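Local coordinates for protein VESB protease (Vibrio cholerae, PDB 4LK4) that probably hydrolyses peptide bonds as a secreted serine endopeptidase of the trypsin (S1) family, with an Ig-like domain attached, at residues A[73-78]-A[138-143]; A[157-162]-A[204-209]; A[241-246]-A[341-346]; A[268-273]-A[329-334]. The protein carries 1 engineered substitution. All coordinates share one frame; numbering follows the deposited sequence.

Overall arrangement
Contacts 1 and 2 belong to the trypsin domain, contact 4 to the Ig-like domain, and contact 3 to the junction of the two. Contacts 1 and 4 are buried and aromatic: in contact 1 a leucine lies over an indole whose N-H is taken by a carbonyl, in contact 4 rings and a leucine fill a core. Contact 2 is partly buried and ionic, and contact 3 is a polar surface contact built on one lysine. Contacts 1 and 2 share a sheet through strands 134-139 and 156-162 and touch directly. Contacts 3 and 4, centres about 8 Å apart, meet through neighbouring strands 338-349 and 324-335.

Contact 1: A[73-78]-A[138-143]; sequences YDLNNS and AGWGIT
L75 lies over the indole of W140, while the carbonyl of Y73 meets the same ring at its N-H edge. The leucine branch doing most of the touching is CD1, which sits 3.5 Å from the centroid of the five-membered ring and almost straight above it, 17° off the normal, as a CH-pi contact. Its nearest ring atom is W140 CD1, at 3.3 Å from L75 CD1. The other methyl, CD2, reaches toward the six-membered ring near CZ2, so the forked leucine spans much of one indole face. W140 is turned to receive it by chi1 of -71°, which sets CG beside the backbone N. Its NE1 donates to Y73 O over 3.2 Å, moderately bent at 149°, and also weakly to P153 O; tryptophan suits a place that needs a broad apolar face with one polar edge. In the trypsin fold this joins the two barrels: 73-78 belongs to the loop after strand 66-70 of the first, and W140 is the centre of a Gly-Trp-Gly sequence ending strand 134-139 of the second. The loop is shaped by a type I turn from D74 to N77, and D74 OD1 accepts from N76 N at 2.9 Å in an Asx turn. Further out, the backbone N of W140 donates to D198 OD2, and the phenol of Y73 is hydrogen-bonded to A17 O.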
loop_
_atom_site.group_PDB
_atom_site.type_symbol
_atom_site.label_atom_id
_atom_site.label_comp_id
_atom_site.label_asym_id
_atom_site.label_seq_id
_atom_site.Cartn_x
_atom_site.Cartn_y
_atom_site.Cartn_z
ATOM N N TYR A 73 -8.696 0.099 -18.580
ATOM C CA TYR A 73 -9.409 1.297 -18.994
ATOM C C TYR A 73 -10.919 1.071 -19.044
ATOM O O TYR A 73 -11.647 1.637 -18.247
ATOM C CB TYR A 73 -8.881 1.788 -20.325
ATOM C CG TYR A 73 -9.634 2.971 -20.819
ATOM C CD1 TYR A 73 -9.377 4.226 -20.296
ATOM C CD2 TYR A 73 -10.625 2.843 -21.768
ATOM C CE1 TYR A 73 -10.070 5.327 -20.738
ATOM C CE2 TYR A 73 -11.358 3.940 -22.195
ATOM C CZ TYR A 73 -11.061 5.177 -21.679
ATOM O OH TYR A 73 -11.746 6.292 -22.072
ATOM N N ASP A 74 -11.390 0.258 -19.973
ATOM C CA ASP A 74 -12.804 -0.198 -20.012
ATOM C C ASP A 74 -12.834 -1.536 -19.301
ATOM O O ASP A 74 -12.335 -2.547 -19.826
ATOM C CB ASP A 74 -13.270 -0.370 -21.440
ATOM C CG ASP A 74 -14.696 -0.950 -21.565
ATOM O OD1 ASP A 74 -15.247 -1.400 -20.529
ATOM O OD2 ASP A 74 -15.227 -0.965 -22.743
ATOM N N LEU A 75 -13.403 -1.566 -18.101
ATOM C CA LEU A 75 -13.317 -2.798 -17.309
ATOM C C LEU A 75 -14.004 -3.992 -17.981
ATOM O O LEU A 75 -13.669 -5.124 -17.673
ATOM C CB LEU A 75 -13.837 -2.588 -15.879
ATOM C CG LEU A 75 -13.030 -1.576 -15.061
ATOM C CD1 LEU A 75 -13.805 -1.089 -13.882
ATOM C CD2 LEU A 75 -11.745 -2.158 -14.570
ATOM N N ASN A 76 -14.939 -3.739 -18.892
ATOM C CA ASN A 76 -15.596 -4.801 -19.642
ATOM C C ASN A 76 -14.799 -5.353 -20.834
ATOM O O ASN A 76 -15.282 -6.235 -21.552
ATOM C CB ASN A 76 -16.955 -4.310 -20.143
ATOM C CG ASN A 76 -18.073 -4.583 -19.179
ATOM O OD1 ASN A 76 -17.970 -5.434 -18.305
ATOM N ND2 ASN A 76 -19.155 -3.863 -19.338
ATOM N N ASN A 77 -13.610 -4.814 -21.067
ATOM C CA ASN A 77 -12.814 -5.209 -22.198
ATOM C C ASN A 77 -11.583 -5.915 -21.687
ATOM O O ASN A 77 -10.572 -5.261 -21.396
ATOM C CB ASN A 77 -12.424 -3.960 -22.989
ATOM C CG ASN A 77 -11.644 -4.277 -24.278
ATOM O OD1 ASN A 77 -11.020 -5.335 -24.417
ATOM N ND2 ASN A 77 -11.683 -3.345 -25.220
ATOM N N SER A 78 -11.648 -7.242 -21.583
ATOM C CA SER A 78 -10.552 -8.007 -20.978
ATOM C C SER A 78 -9.270 -8.046 -21.827
ATOM O O SER A 78 -8.271 -8.551 -21.394
ATOM C CB SER A 78 -11.007 -9.424 -20.614
ATOM O OG SER A 78 -11.254 -10.188 -21.778
ATOM N N ALA A 138 -7.570 10.022 -10.831
ATOM C CA ALA A 138 -8.094 9.094 -11.824
ATOM C C ALA A 138 -8.633 7.847 -11.153
ATOM O O ALA A 138 -8.090 7.376 -10.164
ATOM C CB ALA A 138 -7.033 8.735 -12.849
ATOM N N GLY A 139 -9.728 7.333 -11.692
ATOM C CA GLY A 139 -10.304 6.107 -11.199
ATOM C C GLY A 139 -11.710 5.931 -11.706
ATOM O O GLY A 139 -12.222 6.787 -12.443
ATOM N N TRP A 140 -12.346 4.849 -11.259
ATOM C CA TRP A 140 -13.681 4.488 -11.711
ATOM C C TRP A 140 -14.834 5.119 -10.883
ATOM O O TRP A 140 -15.982 5.327 -11.391
ATOM C CB TRP A 140 -13.787 2.978 -11.857
ATOM C CG TRP A 140 -12.987 2.463 -13.056
ATOM C CD1 TRP A 140 -13.461 2.208 -14.326
ATOM C CD2 TRP A 140 -11.599 2.113 -13.077
ATOM N NE1 TRP A 140 -12.437 1.761 -15.128
ATOM C CE2 TRP A 140 -11.290 1.688 -14.386
ATOM C CE3 TRP A 140 -10.575 2.149 -12.122
ATOM C CZ2 TRP A 140 -10.004 1.289 -14.762
ATOM C CZ3 TRP A 140 -9.283 1.743 -12.507
ATOM C CH2 TRP A 140 -9.018 1.319 -13.806
ATOM N N GLY A 141 -14.537 5.566 -9.682
ATOM C CA GLY A 141 -15.595 6.192 -8.864
ATOM C C GLY A 141 -16.056 7.626 -9.162
ATOM O O GLY A 141 -17.001 8.106 -8.512
ATOM N N ILE A 142 -15.417 8.343 -10.090
ATOM C CA ILE A 142 -15.483 9.812 -10.039
ATOM C C ILE A 142 -16.860 10.377 -10.409
ATOM O O ILE A 142 -17.434 9.985 -11.405
ATOM C CB ILE A 142 -14.337 10.457 -10.825
ATOM C CG1 ILE A 142 -13.007 9.961 -10.219
ATOM C CG2 ILE A 142 -14.438 11.983 -10.759
ATOM C CD1 ILE A 142 -11.769 10.341 -10.987
ATOM N N THR A 143 -17.351 11.306 -9.579
ATOM C CA THR A 143 -18.781 11.680 -9.477
ATOM C C THR A 143 -19.006 13.208 -9.375
ATOM O O THR A 143 -18.687 13.848 -8.367
ATOM C CB THR A 143 -19.453 10.941 -8.257
ATOM O OG1 THR A 143 -19.470 9.539 -8.502
ATOM C CG2 THR A 143 -20.892 11.378 -8.021
#

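Contact 2: A[157-162]-A[204-209]; sequences EVDVDL and VVKTGR
K206 closes a salt bridge with D159, NZ lying 2.8 Å from OD2 on the syn lone pair of the carboxylate. The two side chains run at about a right angle, and a bend at the last lysine torsion, chi4 90°, turns the ammonium onto the oxygen while CE packs beside it. This is the tight part. The aspartate is buried and held on both oxygens: OD1 is hydrogen-bonded to T136 OG1, and OD2 takes I11 N as well as the lysine. Such a grip fixes the carboxylate's rotation and would be expected to favour its charged form. An aspartate, short and doubly accepting, fits this place, whereas a long lysine can cross from the more open turn.

E157 and R209 are joined more loosely, through a water: it accepts from R209 NH2 at 3.0 Å and donates to E157 OE1, the two side-chain atoms themselves being 4.6 Å apart. E157 is buried and also takes a weak bond from W22 NE1; the more exposed side is that of K206 and R209. R209 is steadied from its own segment, since NH1 donates to K206 O at 3.2 Å in the carbonyl plane, and V204 CG2 lies over one guanidinium face.

R10, still joined to I11, makes a salt bridge to D161, consistent with an uncleaved, zymogen-like amino end laid along strand 156-162. Strand 134-139 separates that strand from the hairpin 202-205/211-216, so the D159-K206 bridge spans the middle strand, which carries T136, in the second barrel of the trypsin fold.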
loop_
_atom_site.group_PDB
_atom_site.type_symbol
_atom_site.label_atom_id
_atom_site.label_comp_id
_atom_site.label_asym_id
_atom_site.label_seq_id
_atom_site.Cartn_x
_atom_site.Cartn_y
_atom_site.Cartn_z
ATOM N N GLU A 157 -11.347 10.734 -15.039
ATOM C CA GLU A 157 -10.393 11.646 -14.448
ATOM C C GLU A 157 -11.095 12.943 -14.071
ATOM O O GLU A 157 -12.179 13.213 -14.548
ATOM C CB GLU A 157 -9.196 11.888 -15.375
ATOM C CG GLU A 157 -9.533 12.246 -16.817
ATOM C CD GLU A 157 -8.322 12.672 -17.638
ATOM O OE1 GLU A 157 -7.267 12.923 -17.029
ATOM O OE2 GLU A 157 -8.401 12.767 -18.885
ATOM N N VAL A 158 -10.501 13.714 -13.175
ATOM C CA VAL A 158 -11.016 15.028 -12.822
ATOM C C VAL A 158 -9.908 15.881 -12.210
ATOM O O VAL A 158 -8.972 15.369 -11.575
ATOM C CB VAL A 158 -12.198 14.909 -11.846
ATOM C CG1 VAL A 158 -11.755 14.298 -10.529
ATOM C CG2 VAL A 158 -12.894 16.256 -11.630
ATOM N N ASP A 159 -9.995 17.180 -12.398
ATOM C CA ASP A 159 -9.031 18.064 -11.781
ATOM C C ASP A 159 -9.517 18.531 -10.422
ATOM O O ASP A 159 -10.707 18.695 -10.194
ATOM C CB ASP A 159 -8.700 19.233 -12.691
ATOM C CG ASP A 159 -7.698 18.849 -13.790
ATOM O OD1 ASP A 159 -7.010 17.799 -13.659
ATOM O OD2 ASP A 159 -7.565 19.615 -14.770
ATOM N N VAL A 160 -8.556 18.701 -9.524
ATOM C CA VAL A 160 -8.793 19.186 -8.193
ATOM C C VAL A 160 -7.654 20.118 -7.861
ATOM O O VAL A 160 -6.573 19.986 -8.414
ATOM C CB VAL A 160 -8.816 18.022 -7.176
ATOM C CG1 VAL A 160 -9.962 17.084 -7.470
ATOM C CG2 VAL A 160 -7.523 17.239 -7.198
ATOM N N ASP A 161 -7.893 21.041 -6.943
ATOM C CA ASP A 161 -6.852 21.986 -6.467
ATOM C C ASP A 161 -6.295 21.624 -5.089
ATOM O O ASP A 161 -7.053 21.301 -4.170
ATOM C CB ASP A 161 -7.430 23.395 -6.370
ATOM C CG ASP A 161 -7.596 24.062 -7.718
ATOM O OD1 ASP A 161 -7.217 23.466 -8.756
ATOM O OD2 ASP A 161 -8.109 25.207 -7.738
ATOM N N LEU A 162 -4.981 21.735 -4.923
ATOM C CA LEU A 162 -4.355 21.551 -3.605
ATOM C C LEU A 162 -4.885 22.597 -2.625
ATOM O O LEU A 162 -4.999 23.740 -2.982
ATOM C CB LEU A 162 -2.837 21.644 -3.717
ATOM C CG LEU A 162 -1.973 21.249 -2.511
ATOM C CD1 LEU A 162 -2.275 19.858 -1.949
ATOM C CD2 LEU A 162 -0.504 21.364 -2.905
ATOM N N VAL A 204 -2.079 12.999 -9.337
ATOM C CA VAL A 204 -0.804 13.350 -9.924
ATOM C C VAL A 204 -0.729 14.849 -10.101
ATOM O O VAL A 204 -1.750 15.507 -10.241
ATOM C CB VAL A 204 -0.619 12.660 -11.305
ATOM C CG1 VAL A 204 -0.865 11.164 -11.192
ATOM C CG2 VAL A 204 -1.550 13.227 -12.350
ATOM N N VAL A 205 0.477 15.396 -10.135
ATOM C CA VAL A 205 0.648 16.834 -10.409
ATOM C C VAL A 205 0.274 17.033 -11.869
ATOM O O VAL A 205 0.818 16.362 -12.750
ATOM C CB VAL A 205 2.093 17.301 -10.159
ATOM C CG1 VAL A 205 2.210 18.804 -10.297
ATOM C CG2 VAL A 205 2.552 16.893 -8.766
ATOM N N LYS A 206 -0.656 17.950 -12.143
ATOM C CA LYS A 206 -1.180 18.109 -13.493
ATOM C C LYS A 206 -0.072 18.408 -14.509
ATOM O O LYS A 206 -0.062 17.795 -15.577
ATOM C CB LYS A 206 -2.270 19.168 -13.527
ATOM C CG LYS A 206 -2.827 19.445 -14.915
ATOM C CD LYS A 206 -4.185 20.111 -14.787
ATOM C CE LYS A 206 -4.771 20.491 -16.147
ATOM N NZ LYS A 206 -5.588 19.358 -16.689
ATOM N N THR A 207 0.850 19.313 -14.178
ATOM C CA THR A 207 2.055 19.499 -14.992
ATOM C C THR A 207 3.178 18.582 -14.492
ATOM O O THR A 207 3.650 18.749 -13.373
ATOM C CB THR A 207 2.565 20.964 -14.951
ATOM O OG1 THR A 207 1.473 21.862 -15.163
ATOM C CG2 THR A 207 3.609 21.204 -16.034
ATOM N N GLY A 208 3.615 17.633 -15.318
ATOM C CA GLY A 208 4.679 16.678 -14.938
ATOM C C GLY A 208 4.168 15.273 -14.637
ATOM O O GLY A 208 4.866 14.286 -14.855
ATOM N N ARG A 209 2.947 15.171 -14.119
ATOM C CA ARG A 209 2.263 13.873 -13.959
ATOM C C ARG A 209 2.822 12.983 -12.862
ATOM O O ARG A 209 2.478 11.812 -12.806
ATOM C CB ARG A 209 2.262 13.040 -15.257
ATOM C CG ARG A 209 1.980 13.786 -16.547
ATOM C CD ARG A 209 0.688 14.568 -16.499
ATOM N NE ARG A 209 -0.480 13.697 -16.423
ATOM C CZ ARG A 209 -1.731 14.147 -16.418
ATOM N NH1 ARG A 209 -1.984 15.469 -16.490
ATOM N NH2 ARG A 209 -2.732 13.277 -16.342
HETATM O O HOH W 1 -5.219 14.219 -17.630
#

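Contact 3: A[241-246]-A[341-346]; sequences ITKHTN and RATSRI
Where the C-terminal helix of the trypsin fold passes into the Ig-like domain, K243 in the last turn of helix 238-243 reaches across to T343 on strand 338-349. The lysine is extended throughout, with CG anti to the backbone N (chi1 162°), and this carries NZ to 2.7 Å from T343 OG1, to which it donates. On the way CE passes R341 O at 3.6 Å. T343 suits the place because its hydroxyl can accept from the lysine while also pairing with E330. That glutamate, outside both segments on strand 324-335, holds R341 NH1 through OE1 and forms a long, weak ion pair with K243, so one carboxylate serves two basic residues.

H244 makes a second, indirect link alongside. Its NE2 meets a water 2.8 Å away at the ring edge, in the ring plane, and the water donates to T343 O over 2.7 Å. The imidazole is held on its other nitrogen by W240 O, and CG of K243 lies 3.5 Å above one of its faces. Past the helix end, T245 OG1 donates to I241 O, a backbone acceptor of the final turn.

Around this junction, H244 packs on Y250 of strand 248-258 and I241 faces I104 and L120 of the protease domain. Strand 338-349 itself runs parallel to strand 248-258 on one flank and antiparallel to strand 324-335 on the other.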
loop_
_atom_site.group_PDB
_atom_site.type_symbol
_atom_site.label_atom_id
_atom_site.label_comp_id
_atom_site.label_asym_id
_atom_site.label_seq_id
_atom_site.Cartn_x
_atom_site.Cartn_y
_atom_site.Cartn_z
ATOM N N ILE A 241 7.914 3.126 0.862
ATOM C CA ILE A 241 7.625 2.465 -0.404
ATOM C C ILE A 241 8.841 1.708 -0.904
ATOM O O ILE A 241 8.739 0.578 -1.327
ATOM C CB ILE A 241 7.168 3.477 -1.480
ATOM C CG1 ILE A 241 5.804 4.033 -1.081
ATOM C CG2 ILE A 241 7.066 2.817 -2.860
ATOM C CD1 ILE A 241 5.453 5.335 -1.740
ATOM N N THR A 242 9.993 2.358 -0.854
ATOM C CA THR A 242 11.241 1.744 -1.273
ATOM C C THR A 242 11.491 0.485 -0.474
ATOM O O THR A 242 11.856 -0.539 -1.031
ATOM C CB THR A 242 12.383 2.726 -1.070
ATOM O OG1 THR A 242 12.159 3.837 -1.931
ATOM C CG2 THR A 242 13.748 2.081 -1.358
ATOM N N LYS A 243 11.262 0.567 0.828
ATOM C CA LYS A 243 11.484 -0.569 1.718
ATOM C C LYS A 243 10.574 -1.751 1.382
ATOM O O LYS A 243 10.986 -2.898 1.558
ATOM C CB LYS A 243 11.312 -0.154 3.182
ATOM C CG LYS A 243 11.086 -1.333 4.122
ATOM C CD LYS A 243 11.076 -0.975 5.607
ATOM C CE LYS A 243 10.531 -2.147 6.405
ATOM N NZ LYS A 243 10.767 -2.010 7.858
ATOM N N HIS A 244 9.360 -1.495 0.873
ATOM C CA HIS A 244 8.436 -2.581 0.569
ATOM C C HIS A 244 8.310 -2.914 -0.916
ATOM O O HIS A 244 7.415 -3.649 -1.302
ATOM C CB HIS A 244 7.094 -2.307 1.216
ATOM C CG HIS A 244 7.156 -2.324 2.707
ATOM N ND1 HIS A 244 7.438 -1.196 3.449
ATOM C CD2 HIS A 244 7.021 -3.339 3.599
ATOM C CE1 HIS A 244 7.497 -1.517 4.734
ATOM N NE2 HIS A 244 7.234 -2.808 4.852
ATOM N N THR A 245 9.231 -2.414 -1.742
ATOM C CA THR A 245 9.296 -2.780 -3.164
ATOM C C THR A 245 10.723 -3.199 -3.485
ATOM O O THR A 245 11.260 -2.913 -4.558
ATOM C CB THR A 245 8.914 -1.584 -4.044
ATOM O OG1 THR A 245 9.760 -0.463 -3.729
ATOM C CG2 THR A 245 7.429 -1.190 -3.850
ATOM N N ASN A 246 11.334 -3.902 -2.531
ATOM C CA ASN A 246 12.768 -4.146 -2.501
ATOM C C ASN A 246 13.117 -5.616 -2.791
ATOM O O ASN A 246 14.200 -6.095 -2.448
ATOM C CB ASN A 246 13.256 -3.730 -1.113
ATOM C CG ASN A 246 14.695 -3.261 -1.101
ATOM O OD1 ASN A 246 15.345 -3.142 -2.138
ATOM N ND2 ASN A 246 15.216 -3.027 0.098
ATOM N N ARG A 341 15.391 -4.901 5.244
ATOM C CA ARG A 341 14.728 -5.182 6.499
ATOM C C ARG A 341 13.323 -5.606 6.176
ATOM O O ARG A 341 12.639 -4.941 5.413
ATOM C CB ARG A 341 14.701 -3.936 7.394
ATOM C CG ARG A 341 16.083 -3.492 7.880
ATOM C CD ARG A 341 16.046 -2.194 8.678
ATOM N NE ARG A 341 17.373 -1.771 9.137
ATOM C CZ ARG A 341 17.873 -1.973 10.360
ATOM N NH1 ARG A 341 17.191 -2.607 11.307
ATOM N NH2 ARG A 341 19.085 -1.538 10.641
ATOM N N ALA A 342 12.900 -6.717 6.740
ATOM C CA ALA A 342 11.525 -7.111 6.731
ATOM C C ALA A 342 11.020 -6.970 8.152
ATOM O O ALA A 342 11.617 -7.516 9.100
ATOM C CB ALA A 342 11.390 -8.545 6.280
ATOM N N THR A 343 9.900 -6.262 8.287
ATOM C CA THR A 343 9.238 -6.063 9.571
ATOM C C THR A 343 7.895 -6.789 9.536
ATOM O O THR A 343 7.030 -6.465 8.737
ATOM C CB THR A 343 9.065 -4.558 9.839
ATOM O OG1 THR A 343 10.329 -3.924 9.702
ATOM C CG2 THR A 343 8.570 -4.273 11.203
ATOM N N SER A 344 7.749 -7.794 10.398
ATOM C CA SER A 344 6.519 -8.582 10.506
ATOM C C SER A 344 5.826 -8.329 11.828
ATOM O O SER A 344 6.389 -7.695 12.703
ATOM C CB SER A 344 6.837 -10.056 10.399
ATOM O OG SER A 344 7.423 -10.349 9.150
ATOM N N ARG A 345 4.600 -8.830 11.958
ATOM C CA ARG A 345 3.759 -8.558 13.111
ATOM C C ARG A 345 2.913 -9.769 13.429
ATOM O O ARG A 345 2.365 -10.394 12.553
ATOM C CB ARG A 345 2.830 -7.395 12.842
ATOM C CG ARG A 345 1.674 -7.282 13.832
ATOM C CD ARG A 345 0.857 -6.012 13.637
ATOM N NE ARG A 345 1.653 -4.854 14.006
ATOM C CZ ARG A 345 1.360 -3.592 13.700
ATOM N NH1 ARG A 345 0.248 -3.285 13.005
ATOM N NH2 ARG A 345 2.194 -2.618 14.072
ATOM N N ILE A 346 2.846 -10.108 14.701
ATOM C CA ILE A 346 1.938 -11.106 15.182
ATOM C C ILE A 346 1.001 -10.401 16.139
ATOM O O ILE A 346 1.412 -9.613 16.979
ATOM C CB ILE A 346 2.668 -12.269 15.864
ATOM C CG1 ILE A 346 1.693 -13.366 16.218
ATOM C CG2 ILE A 346 3.411 -11.829 17.123
ATOM C CD1 ILE A 346 2.386 -14.667 16.492
HETATM O O HOH W 2 6.691 -4.221 7.245
#

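Contact 4: A[268-273]-A[329-334]; sequences FTYTNL and FELIFS
F329 points its edge into the face of F268: CZ stands 3.8 Å above the centre of that ring, and the planes meet at 90° with ring centroids 5.2 Å apart, a T-shaped stack. F329 gets there through chi1 of 56°, which places CG between the backbone N and the carbonyl carbon. One step along each strand's inward face, the CD2 methyl of L331 lies nearly over the ring of Y270, 4.0 Å from its centroid, in a CH-pi contact. Between the two pairs, Y270 OH comes to 3.3 Å from F329 CE2.

Outside this shell, S344 of strand 338-349 is hydrogen-bonded to Y270 OH and also touches F268 and F329. L288 backs F329, and Y280 backs L331. Strands 262-272 and 324-335 are not neighbours in their sheet; it curls round so that the axes of the two segments approach to 10.6 Å, at 23° and running the same way, as across an Ig-like sandwich.

Large flat rings and a branched leucine can bridge such a gap by dispersion and face-edge electrostatics, and the serine gives the one buried hydroxyl of the contact a polar partner.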
loop_
_atom_site.group_PDB
_atom_site.type_symbol
_atom_site.label_atom_id
_atom_site.label_comp_id
_atom_site.label_asym_id
_atom_site.label_seq_id
_atom_site.Cartn_x
_atom_site.Cartn_y
_atom_site.Cartn_z
ATOM N N PHE A 268 6.399 -17.577 9.675
ATOM C CA PHE A 268 6.531 -16.440 8.753
ATOM C C PHE A 268 7.612 -16.753 7.723
ATOM O O PHE A 268 8.697 -17.175 8.095
ATOM C CB PHE A 268 6.960 -15.182 9.494
ATOM C CG PHE A 268 5.902 -14.581 10.346
ATOM C CD1 PHE A 268 5.632 -15.088 11.573
ATOM C CD2 PHE A 268 5.193 -13.485 9.916
ATOM C CE1 PHE A 268 4.670 -14.522 12.380
ATOM C CE2 PHE A 268 4.224 -12.914 10.714
ATOM C CZ PHE A 268 3.979 -13.429 11.962
ATOM N N THR A 269 7.341 -16.526 6.441
ATOM C CA THR A 269 8.318 -16.867 5.411
ATOM C C THR A 269 8.865 -15.644 4.696
ATOM O O THR A 269 8.129 -14.699 4.389
ATOM C CB THR A 269 7.744 -17.875 4.419
ATOM O OG1 THR A 269 7.363 -19.044 5.148
ATOM C CG2 THR A 269 8.767 -18.265 3.363
ATOM N N TYR A 270 10.176 -15.694 4.463
ATOM C CA TYR A 270 10.996 -14.614 3.901
ATOM C C TYR A 270 11.700 -15.182 2.672
ATOM O O TYR A 270 12.347 -16.232 2.753
ATOM C CB TYR A 270 12.006 -14.121 4.956
ATOM C CG TYR A 270 11.283 -13.637 6.189
ATOM C CD1 TYR A 270 10.944 -14.523 7.214
ATOM C CD2 TYR A 270 10.862 -12.319 6.294
ATOM C CE1 TYR A 270 10.220 -14.100 8.318
ATOM C CE2 TYR A 270 10.149 -11.887 7.397
ATOM C CZ TYR A 270 9.818 -12.784 8.402
ATOM O OH TYR A 270 9.080 -12.361 9.487
ATOM N N THR A 271 11.553 -14.506 1.537
ATOM C CA THR A 271 12.036 -15.003 0.256
ATOM C C THR A 271 12.774 -13.916 -0.525
ATOM O O THR A 271 12.260 -12.802 -0.696
ATOM C CB THR A 271 10.853 -15.461 -0.593
ATOM O OG1 THR A 271 10.012 -16.304 0.195
ATOM C CG2 THR A 271 11.328 -16.211 -1.817
ATOM N N ASN A 272 13.964 -14.241 -1.014
ATOM C CA ASN A 272 14.754 -13.308 -1.798
ATOM C C ASN A 272 14.396 -13.397 -3.274
ATOM O O ASN A 272 14.736 -14.387 -3.930
ATOM C CB ASN A 272 16.228 -13.615 -1.639
ATOM C CG ASN A 272 17.115 -12.709 -2.460
ATOM O OD1 ASN A 272 16.798 -11.541 -2.676
ATOM N ND2 ASN A 272 18.260 -13.238 -2.898
ATOM N N LEU A 273 13.732 -12.361 -3.791
ATOM C CA LEU A 273 13.446 -12.274 -5.205
ATOM C C LEU A 273 14.525 -11.509 -5.980
ATOM O O LEU A 273 14.398 -11.365 -7.196
ATOM C CB LEU A 273 12.084 -11.609 -5.432
ATOM C CG LEU A 273 10.886 -12.287 -4.760
ATOM C CD1 LEU A 273 9.604 -11.527 -5.022
ATOM C CD2 LEU A 273 10.745 -13.718 -5.232
ATOM N N PHE A 329 8.450 -7.532 14.847
ATOM C CA PHE A 329 9.846 -7.934 14.810
ATOM C C PHE A 329 10.397 -7.794 13.394
ATOM O O PHE A 329 9.665 -7.848 12.407
ATOM C CB PHE A 329 10.012 -9.368 15.310
ATOM C CG PHE A 329 9.181 -10.354 14.558
ATOM C CD1 PHE A 329 7.868 -10.578 14.913
ATOM C CD2 PHE A 329 9.707 -11.031 13.474
ATOM C CE1 PHE A 329 7.092 -11.473 14.205
ATOM C CE2 PHE A 329 8.949 -11.933 12.769
ATOM C CZ PHE A 329 7.631 -12.151 13.129
ATOM N N GLU A 330 11.705 -7.659 13.329
ATOM C CA GLU A 330 12.409 -7.235 12.159
ATOM C C GLU A 330 13.534 -8.222 11.879
ATOM O O GLU A 330 14.324 -8.552 12.783
ATOM C CB GLU A 330 12.993 -5.861 12.468
ATOM C CG GLU A 330 13.481 -5.075 11.278
ATOM C CD GLU A 330 13.340 -3.559 11.485
ATOM O OE1 GLU A 330 14.360 -2.902 11.796
ATOM O OE2 GLU A 330 12.204 -3.027 11.345
ATOM N N LEU A 331 13.609 -8.708 10.650
ATOM C CA LEU A 331 14.774 -9.467 10.225
ATOM C C LEU A 331 15.572 -8.581 9.286
ATOM O O LEU A 331 15.010 -7.978 8.390
ATOM C CB LEU A 331 14.389 -10.764 9.516
ATOM C CG LEU A 331 13.995 -11.987 10.343
ATOM C CD1 LEU A 331 12.657 -11.795 11.042
ATOM C CD2 LEU A 331 13.926 -13.192 9.411
ATOM N N ILE A 332 16.885 -8.538 9.492
ATOM C CA ILE A 332 17.787 -7.687 8.736
ATOM C C ILE A 332 18.754 -8.530 7.908
ATOM O O ILE A 332 19.346 -9.498 8.414
ATOM C CB ILE A 332 18.643 -6.858 9.688
ATOM C CG1 ILE A 332 17.792 -6.241 10.794
ATOM C CG2 ILE A 332 19.365 -5.776 8.918
ATOM C CD1 ILE A 332 18.622 -5.685 11.933
ATOM N N PHE A 333 18.942 -8.127 6.656
ATOM C CA PHE A 333 19.811 -8.835 5.728
ATOM C C PHE A 333 20.763 -7.878 5.092
ATOM O O PHE A 333 20.391 -6.752 4.812
ATOM C CB PHE A 333 19.031 -9.487 4.614
ATOM C CG PHE A 333 17.944 -10.388 5.088
ATOM C CD1 PHE A 333 16.693 -9.877 5.403
ATOM C CD2 PHE A 333 18.162 -11.751 5.203
ATOM C CE1 PHE A 333 15.677 -10.711 5.828
ATOM C CE2 PHE A 333 17.146 -12.592 5.628
ATOM C CZ PHE A 333 15.898 -12.068 5.936
ATOM N N SER A 334 21.993 -8.338 4.889
ATOM C CA SER A 334 23.012 -7.596 4.177
ATOM C C SER A 334 22.987 -8.080 2.754
ATOM O O SER A 334 22.713 -9.257 2.515
ATOM C CB SER A 334 24.388 -7.909 4.749
ATOM O OG SER A 334 24.382 -7.714 6.126
#